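Local coordinates for protein carbonic anhydrase (Porphyridium purpureum, PDB 1DDZ) that probably catalyses the reversible hydration of carbon dioxide to hydrogencarbonate and a proton, using zinc ions bound in its two homologous halves, at residues 30-44 with 464-478. Numbering follows the deposited sequence.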
ATOM      1  N   GLY A  30      -2.743 -30.366  11.771  1.00 20.06           N
ATOM      2  CA  GLY A  30      -4.158 -30.647  11.652  1.00 19.32           C
ATOM      3  C   GLY A  30      -4.807 -31.270  12.861  1.00 20.63           C
ATOM      4  O   GLY A  30      -6.013 -31.482  12.883  1.00 21.29           O
ATOM      5  N   GLN A  31      -4.035 -31.523  13.900  1.00 22.33           N
ATOM      6  CA  GLN A  31      -4.613 -32.133  15.077  1.00 24.07           C
ATOM      7  C   GLN A  31      -4.610 -31.258  16.323  1.00 25.96           C
ATOM      8  O   GLN A  31      -4.903 -31.744  17.410  1.00 21.75           O
ATOM      9  CB  GLN A  31      -3.945 -33.480  15.353  1.00 28.18           C
ATOM     10  CG  GLN A  31      -4.158 -34.512  14.225  1.00 32.67           C
ATOM     11  CD  GLN A  31      -5.637 -34.733  13.877  1.00 37.21           C
ATOM     12  OE1 GLN A  31      -6.035 -34.653  12.710  1.00 45.80           O
ATOM     13  NE2 GLN A  31      -6.457 -34.992  14.889  1.00 37.31           N
ATOM     14  N   ALA A  32      -4.248 -29.983  16.185  1.00 24.57           N
ATOM     15  CA  ALA A  32      -4.255 -29.084  17.336  1.00 22.54           C
ATOM     16  C   ALA A  32      -5.641 -29.169  18.018  1.00 23.82           C
ATOM     17  O   ALA A  32      -6.661 -29.292  17.339  1.00 24.02           O
ATOM     18  CB  ALA A  32      -3.957 -27.659  16.868  1.00 20.31           C
ATOM     19  N   MET A  33      -5.691 -29.119  19.341  1.00 24.67           N
ATOM     20  CA  MET A  33      -6.974 -29.209  20.040  1.00 26.30           C
ATOM     21  C   MET A  33      -7.581 -27.836  20.266  1.00 25.48           C
ATOM     22  O   MET A  33      -6.933 -26.819  20.082  1.00 21.58           O
ATOM     23  CB  MET A  33      -6.799 -29.831  21.427  1.00 35.34           C
ATOM     24  CG  MET A  33      -6.258 -31.230  21.485  1.00 46.36           C
ATOM     25  SD  MET A  33      -7.486 -32.572  21.958  1.00 57.14           S
ATOM     26  CE  MET A  33      -9.224 -31.750  22.307  1.00 53.09           C
ATOM     27  N   PRO A  34      -8.895 -27.796  20.494  1.00 27.05           N
ATOM     28  CA  PRO A  34      -9.581 -26.533  20.758  1.00 28.82           C
ATOM     29  C   PRO A  34      -8.962 -26.015  22.050  1.00 30.86           C
ATOM     30  O   PRO A  34      -8.443 -26.804  22.845  1.00 30.76           O
ATOM     31  CB  PRO A  34     -11.021 -26.981  20.958  1.00 24.95           C
ATOM     32  CG  PRO A  34     -11.138 -28.080  19.943  1.00 26.91           C
ATOM     33  CD  PRO A  34      -9.855 -28.850  20.120  1.00 25.04           C
ATOM     34  N   GLY A  35      -9.025 -24.705  22.259  1.00 32.38           N
ATOM     35  CA  GLY A  35      -8.434 -24.111  23.444  1.00 34.40           C
ATOM     36  C   GLY A  35      -9.341 -23.781  24.616  1.00 38.57           C
ATOM     37  O   GLY A  35     -10.378 -24.428  24.817  1.00 39.89           O
ATOM     38  N   LYS A  36      -8.984 -22.711  25.335  1.00 40.67           N
ATOM     39  CA  LYS A  36      -9.703 -22.265  26.533  1.00 40.49           C
ATOM     40  C   LYS A  36     -10.899 -21.305  26.356  1.00 40.03           C
ATOM     41  O   LYS A  36     -11.965 -21.497  26.962  1.00 36.41           O
ATOM     42  CB  LYS A  36      -8.701 -21.640  27.503  1.00 42.12           C
ATOM     43  CG  LYS A  36      -7.488 -22.518  27.791  1.00 48.40           C
ATOM     44  CD  LYS A  36      -7.834 -23.705  28.676  1.00 52.26           C
ATOM     45  CE  LYS A  36      -6.662 -24.669  28.803  1.00 53.21           C
ATOM     46  NZ  LYS A  36      -6.415 -25.441  27.550  1.00 56.03           N
ATOM     47  N   SER A  37     -10.700 -20.254  25.566  1.00 37.52           N
ATOM     48  CA  SER A  37     -11.721 -19.252  25.319  1.00 34.42           C
ATOM     49  C   SER A  37     -13.128 -19.809  25.091  1.00 35.02           C
ATOM     50  O   SER A  37     -13.323 -20.963  24.687  1.00 35.57           O
ATOM     51  CB  SER A  37     -11.306 -18.360  24.136  1.00 36.27           C
ATOM     52  OG  SER A  37     -12.313 -17.414  23.786  1.00 36.66           O
ATOM     53  N   ASN A  38     -14.118 -18.965  25.353  1.00 34.15           N
ATOM     54  CA  ASN A  38     -15.496 -19.353  25.161  1.00 32.79           C
ATOM     55  C   ASN A  38     -15.809 -19.450  23.667  1.00 30.30           C
ATOM     56  O   ASN A  38     -16.794 -20.073  23.292  1.00 31.73           O
ATOM     57  CB  ASN A  38     -16.466 -18.435  25.940  1.00 38.78           C
ATOM     58  CG  ASN A  38     -16.889 -17.193  25.166  1.00 42.85           C
ATOM     59  OD1 ASN A  38     -18.082 -16.874  25.107  1.00 46.28           O
ATOM     60  ND2 ASN A  38     -15.922 -16.455  24.625  1.00 45.04           N
ATOM     61  N   ILE A  39     -14.923 -18.934  22.810  1.00 26.12           N
ATOM     62  CA  ILE A  39     -15.162 -19.037  21.375  1.00 25.08           C
ATOM     63  C   ILE A  39     -15.113 -20.491  20.921  1.00 23.03           C
ATOM     64  O   ILE A  39     -15.814 -20.880  20.003  1.00 22.06           O
ATOM     65  CB  ILE A  39     -14.196 -18.181  20.490  1.00 26.54           C
ATOM     66  CG1 ILE A  39     -12.732 -18.569  20.684  1.00 22.55           C
ATOM     67  CG2 ILE A  39     -14.450 -16.707  20.716  1.00 27.94           C
ATOM     68  CD1 ILE A  39     -11.860 -18.058  19.575  1.00 17.77           C
ATOM     69  N   PHE A  40     -14.294 -21.300  21.582  1.00 23.97           N
ATOM     70  CA  PHE A  40     -14.195 -22.708  21.232  1.00 20.86           C
ATOM     71  C   PHE A  40     -15.477 -23.404  21.699  1.00 20.28           C
ATOM     72  O   PHE A  40     -16.077 -24.193  20.980  1.00 19.15           O
ATOM     73  CB  PHE A  40     -12.949 -23.301  21.873  1.00 20.79           C
ATOM     74  CG  PHE A  40     -11.682 -22.715  21.346  1.00 18.82           C
ATOM     75  CD1 PHE A  40     -10.917 -21.861  22.135  1.00 14.55           C
ATOM     76  CD2 PHE A  40     -11.261 -23.000  20.051  1.00 13.42           C
ATOM     77  CE1 PHE A  40      -9.748 -21.299  21.645  1.00 13.45           C
ATOM     78  CE2 PHE A  40     -10.089 -22.445  19.550  1.00 15.41           C
ATOM     79  CZ  PHE A  40      -9.330 -21.589  20.350  1.00 16.50           C
ATOM     80  N   ALA A  41     -15.955 -23.020  22.871  1.00 21.19           N
ATOM     81  CA  ALA A  41     -17.193 -23.574  23.393  1.00 22.92           C
ATOM     82  C   ALA A  41     -18.369 -23.195  22.478  1.00 23.36           C
ATOM     83  O   ALA A  41     -19.268 -24.000  22.215  1.00 22.84           O
ATOM     84  CB  ALA A  41     -17.437 -23.042  24.798  1.00 24.28           C
ATOM     85  N   ASN A  42     -18.357 -21.956  22.001  1.00 22.95           N
ATOM     86  CA  ASN A  42     -19.413 -21.457  21.131  1.00 19.33           C
ATOM     87  C   ASN A  42     -19.327 -22.121  19.778  1.00 17.63           C
ATOM     88  O   ASN A  42     -20.337 -22.496  19.204  1.00 17.56           O
ATOM     89  CB  ASN A  42     -19.338 -19.938  21.022  1.00 22.35           C
ATOM     90  CG  ASN A  42     -19.953 -19.257  22.223  1.00 26.04           C
ATOM     91  OD1 ASN A  42     -20.932 -19.756  22.780  1.00 35.29           O
ATOM     92  ND2 ASN A  42     -19.388 -18.136  22.642  1.00 29.18           N
ATOM     93  N   ASN A  43     -18.115 -22.281  19.275  1.00 12.64           N
ATOM     94  CA  ASN A  43     -17.919 -22.956  18.009  1.00 16.79           C
ATOM     95  C   ASN A  43     -18.442 -24.391  18.097  1.00 21.10           C
ATOM     96  O   ASN A  43     -19.029 -24.906  17.144  1.00 23.80           O
ATOM     97  CB  ASN A  43     -16.444 -23.021  17.669  1.00 13.77           C
ATOM     98  CG  ASN A  43     -16.161 -23.985  16.548  1.00 16.43           C
ATOM     99  OD1 ASN A  43     -15.477 -24.984  16.730  1.00 17.96           O
ATOM    100  ND2 ASN A  43     -16.692 -23.698  15.380  1.00 14.24           N
ATOM    101  N   GLU A  44     -18.215 -25.032  19.240  1.00 20.48           N
ATOM    102  CA  GLU A  44     -18.653 -26.395  19.442  1.00 22.84           C
ATOM    103  C   GLU A  44     -20.175 -26.468  19.480  1.00 27.48           C
ATOM    104  O   GLU A  44     -20.785 -27.299  18.799  1.00 30.82           O
ATOM    105  CB  GLU A  44     -18.041 -26.953  20.722  1.00 24.67           C
ATOM    106  CG  GLU A  44     -18.330 -28.432  20.966  1.00 29.50           C
ATOM    107  CD  GLU A  44     -17.823 -29.353  19.861  1.00 29.02           C
ATOM    108  OE1 GLU A  44     -18.145 -30.556  19.917  1.00 35.22           O
ATOM    109  OE2 GLU A  44     -17.111 -28.895  18.941  1.00 31.09           O
ATOM    110  N   GLN A 464      -6.003 -13.803  19.731  1.00 15.47           N
ATOM    111  CA  GLN A 464      -6.190 -15.247  19.600  1.00 12.26           C
ATOM    112  C   GLN A 464      -5.871 -15.765  18.190  1.00 16.12           C
ATOM    113  O   GLN A 464      -6.174 -15.115  17.180  1.00 17.55           O
ATOM    114  CB  GLN A 464      -7.640 -15.579  19.986  1.00 12.48           C
ATOM    115  CG  GLN A 464      -8.123 -16.979  19.677  1.00 17.49           C
ATOM    116  CD  GLN A 464      -7.637 -18.025  20.674  1.00 18.22           C
ATOM    117  OE1 GLN A 464      -6.803 -18.878  20.350  1.00 15.16           O
ATOM    118  NE2 GLN A 464      -8.176 -17.981  21.870  1.00 11.48           N
ATOM    119  N   GLY A 465      -5.219 -16.919  18.137  1.00 13.94           N
ATOM    120  CA  GLY A 465      -4.859 -17.564  16.881  1.00 14.57           C
ATOM    121  C   GLY A 465      -5.744 -18.800  16.797  1.00 16.47           C
ATOM    122  O   GLY A 465      -5.903 -19.526  17.793  1.00 17.65           O
ATOM    123  N   VAL A 466      -6.267 -19.091  15.614  1.00 14.95           N
ATOM    124  CA  VAL A 466      -7.219 -20.186  15.463  1.00 12.36           C
ATOM    125  C   VAL A 466      -7.100 -20.778  14.050  1.00 14.37           C
ATOM    126  O   VAL A 466      -6.578 -20.118  13.156  1.00 11.07           O
ATOM    127  CB  VAL A 466      -8.657 -19.577  15.766  1.00 14.83           C
ATOM    128  CG1 VAL A 466      -9.520 -19.474  14.537  1.00 12.54           C
ATOM    129  CG2 VAL A 466      -9.341 -20.278  16.912  1.00 13.07           C
ATOM    130  N   VAL A 467      -7.452 -22.053  13.872  1.00 14.10           N
ATOM    131  CA  VAL A 467      -7.407 -22.694  12.543  1.00 11.45           C
ATOM    132  C   VAL A 467      -8.477 -23.780  12.518  1.00 15.22           C
ATOM    133  O   VAL A 467      -8.891 -24.251  13.565  1.00 15.32           O
ATOM    134  CB  VAL A 467      -6.029 -23.345  12.227  1.00 17.40           C
ATOM    135  CG1 VAL A 467      -5.852 -24.662  13.010  1.00 16.85           C
ATOM    136  CG2 VAL A 467      -5.904 -23.636  10.733  1.00 15.11           C
ATOM    137  N   TYR A 468      -8.966 -24.148  11.346  1.00 15.14           N
ATOM    138  CA  TYR A 468      -9.978 -25.190  11.290  1.00 16.28           C
ATOM    139  C   TYR A 468      -9.997 -25.832   9.929  1.00 16.84           C
ATOM    140  O   TYR A 468      -9.415 -25.300   8.975  1.00 18.90           O
ATOM    141  CB  TYR A 468     -11.365 -24.634  11.604  1.00 13.83           C
ATOM    142  CG  TYR A 468     -11.956 -23.797  10.498  1.00 19.15           C
ATOM    143  CD1 TYR A 468     -12.834 -24.348   9.563  1.00 20.52           C
ATOM    144  CD2 TYR A 468     -11.644 -22.451  10.384  1.00 19.59           C
ATOM    145  CE1 TYR A 468     -13.393 -23.569   8.538  1.00 20.51           C
ATOM    146  CE2 TYR A 468     -12.194 -21.668   9.367  1.00 21.89           C
ATOM    147  CZ  TYR A 468     -13.064 -22.232   8.454  1.00 21.86           C
ATOM    148  OH  TYR A 468     -13.620 -21.439   7.483  1.00 27.62           O
ATOM    149  N   GLY A 469     -10.620 -27.003   9.863  1.00 16.96           N
ATOM    150  CA  GLY A 469     -10.774 -27.728   8.612  1.00 14.84           C
ATOM    151  C   GLY A 469     -12.261 -27.675   8.345  1.00 15.67           C
ATOM    152  O   GLY A 469     -13.055 -27.898   9.260  1.00 15.16           O
ATOM    153  N   VAL A 470     -12.656 -27.345   7.117  1.00 18.99           N
ATOM    154  CA  VAL A 470     -14.069 -27.219   6.751  1.00 19.26           C
ATOM    155  C   VAL A 470     -14.828 -28.553   6.886  1.00 18.16           C
ATOM    156  O   VAL A 470     -16.031 -28.584   7.083  1.00 16.16           O
ATOM    157  CB  VAL A 470     -14.194 -26.594   5.327  1.00 20.43           C
ATOM    158  CG1 VAL A 470     -13.699 -27.566   4.269  1.00 19.69           C
ATOM    159  CG2 VAL A 470     -15.590 -26.100   5.064  1.00 22.09           C
ATOM    160  N   GLY A 471     -14.082 -29.649   6.878  1.00 21.53           N
ATOM    161  CA  GLY A 471     -14.662 -30.970   7.015  1.00 23.89           C
ATOM    162  C   GLY A 471     -15.326 -31.192   8.355  1.00 24.22           C
ATOM    163  O   GLY A 471     -16.168 -32.084   8.473  1.00 26.77           O
ATOM    164  N   ASP A 472     -14.919 -30.427   9.372  1.00 22.92           N
ATOM    165  CA  ASP A 472     -15.521 -30.529  10.709  1.00 21.37           C
ATOM    166  C   ASP A 472     -15.883 -29.193  11.353  1.00 19.72           C
ATOM    167  O   ASP A 472     -16.532 -29.179  12.373  1.00 22.31           O
ATOM    168  CB  ASP A 472     -14.653 -31.346  11.681  1.00 22.73           C
ATOM    169  CG  ASP A 472     -13.250 -30.748  11.894  1.00 32.16           C
ATOM    170  OD1 ASP A 472     -12.334 -31.515  12.255  1.00 31.04           O
ATOM    171  OD2 ASP A 472     -13.041 -29.529  11.699  1.00 35.03           O
ATOM    172  N   GLY A 473     -15.416 -28.083  10.792  1.00 17.04           N
ATOM    173  CA  GLY A 473     -15.736 -26.775  11.342  1.00 16.27           C
ATOM    174  C   GLY A 473     -15.337 -26.560  12.786  1.00 15.13           C
ATOM    175  O   GLY A 473     -15.862 -25.688  13.461  1.00 21.14           O
ATOM    176  N   LYS A 474     -14.386 -27.337  13.259  1.00 16.82           N
ATOM    177  CA  LYS A 474     -13.937 -27.237  14.635  1.00 16.41           C
ATOM    178  C   LYS A 474     -12.736 -26.304  14.692  1.00 14.98           C
ATOM    179  O   LYS A 474     -11.769 -26.494  13.971  1.00 15.31           O
ATOM    180  CB  LYS A 474     -13.544 -28.632  15.158  1.00 17.66           C
ATOM    181  CG  LYS A 474     -13.133 -28.656  16.617  1.00 20.23           C
ATOM    182  CD  LYS A 474     -12.252 -29.860  16.925  1.00 27.00           C
ATOM    183  CE  LYS A 474     -12.984 -31.175  16.713  1.00 29.97           C
ATOM    184  NZ  LYS A 474     -14.126 -31.320  17.660  1.00 38.09           N
ATOM    185  N   LEU A 475     -12.810 -25.283  15.537  1.00 15.97           N
ATOM    186  CA  LEU A 475     -11.708 -24.339  15.698  1.00 16.22           C
ATOM    187  C   LEU A 475     -10.608 -24.965  16.575  1.00 16.55           C
ATOM    188  O   LEU A 475     -10.857 -25.498  17.653  1.00 14.81           O
ATOM    189  CB  LEU A 475     -12.199 -23.026  16.327  1.00 16.85           C
ATOM    190  CG  LEU A 475     -13.093 -22.082  15.504  1.00 10.94           C
ATOM    191  CD1 LEU A 475     -13.509 -20.937  16.387  1.00  7.59           C
ATOM    192  CD2 LEU A 475     -12.349 -21.586  14.284  1.00  7.00           C
ATOM    193  N   ARG A 476      -9.380 -24.857  16.106  1.00 14.37           N
ATOM    194  CA  ARG A 476      -8.218 -25.395  16.794  1.00 14.47           C
ATOM    195  C   ARG A 476      -7.318 -24.237  17.245  1.00 16.15           C
ATOM    196  O   ARG A 476      -7.034 -23.294  16.482  1.00 14.57           O
ATOM    197  CB  ARG A 476      -7.495 -26.363  15.863  1.00  9.56           C
ATOM    198  CG  ARG A 476      -8.416 -27.529  15.485  1.00 11.25           C
ATOM    199  CD  ARG A 476      -7.784 -28.450  14.503  1.00  7.00           C
ATOM    200  NE  ARG A 476      -8.714 -29.490  14.096  1.00 16.71           N
ATOM    201  CZ  ARG A 476      -8.990 -30.567  14.831  1.00 19.66           C
ATOM    202  NH1 ARG A 476      -8.420 -30.747  16.014  1.00 14.39           N
ATOM    203  NH2 ARG A 476      -9.801 -31.496  14.362  1.00 22.19           N
ATOM    204  N   ASP A 477      -6.905 -24.297  18.503  1.00 15.81           N
ATOM    205  CA  ASP A 477      -6.109 -23.244  19.110  1.00 15.93           C
ATOM    206  C   ASP A 477      -4.694 -23.168  18.593  1.00 16.40           C
ATOM    207  O   ASP A 477      -4.014 -24.177  18.523  1.00 20.58           O
ATOM    208  CB  ASP A 477      -6.106 -23.447  20.623  1.00 20.04           C
ATOM    209  CG  ASP A 477      -5.628 -22.224  21.395  1.00 23.48           C
ATOM    210  OD1 ASP A 477      -5.242 -21.207  20.783  1.00 20.64           O
ATOM    211  OD2 ASP A 477      -5.660 -22.282  22.642  1.00 27.61           O
ATOM    212  N   MET A 478      -4.288 -21.978  18.152  1.00 14.23           N
ATOM    213  CA  MET A 478      -2.936 -21.774  17.667  1.00 13.07           C
ATOM    214  C   MET A 478      -2.177 -20.943  18.689  1.00 15.28           C
ATOM    215  O   MET A 478      -0.985 -20.679  18.540  1.00 18.39           O
ATOM    216  CB  MET A 478      -2.925 -21.081  16.301  1.00 14.48           C
ATOM    217  CG  MET A 478      -3.474 -21.918  15.143  1.00 13.30           C
ATOM    218  SD  MET A 478      -2.462 -23.349  14.727  1.00 18.04           S
ATOM    219  CE  MET A 478      -3.351 -24.617  15.628  1.00 16.21           C
TER
HETATM  220  O   HOH W   1      -3.947 -26.574  20.514  1.00 40.79           O
HETATM  221  O   HOH W   2      -6.150 -21.013  24.885  1.00 19.57           O
HETATM  222  O   HOH W   3     -13.556 -25.440  18.569  1.00 29.92           O
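With CG turned anti to the backbone N (chi1 166°), Asn43 reaches from helix 38-44 to the backbone of 473-475, while the chain of Arg476, extended from CG to NE, runs to the carbonyl of Ala32. The Asn43 amide brackets Lys474, bonding the backbone of the residue on either side of it: ND2 donates in its own plane to Gly473 O at 2.9 Å, and OD1 accepts from Leu475 N at 2.9 Å, the donor standing above the carbonyl plane. ND2 also bonds Ile338 O, and a water links OD1 to Leu475 O. Arg476 NH1 meets Ala32 O at 2.6 Å at the guanidinium edge; Gly30 O lies over one face, Lys474 CD over the other, and NH2 forms a salt bridge with Asp472. Replacing Arg476 by alanine is likely to leave the Asp472 carboxylate without this cation and Ala32 O without its NH1 donor. Asp477 N donates to Met33 O at 3.0 Å. Phe40 lays one face under Gly35 N and brings CE2 to 3.5 Å from Val466 CG2. The N-terminal arm and helix 38-53 thus clasp the antiparallel hairpin 462-481, whose strand 476-481 is outermost within this chain, in the second half's beta-carbonic anhydrase alpha/beta fold, joining the two homologous halves.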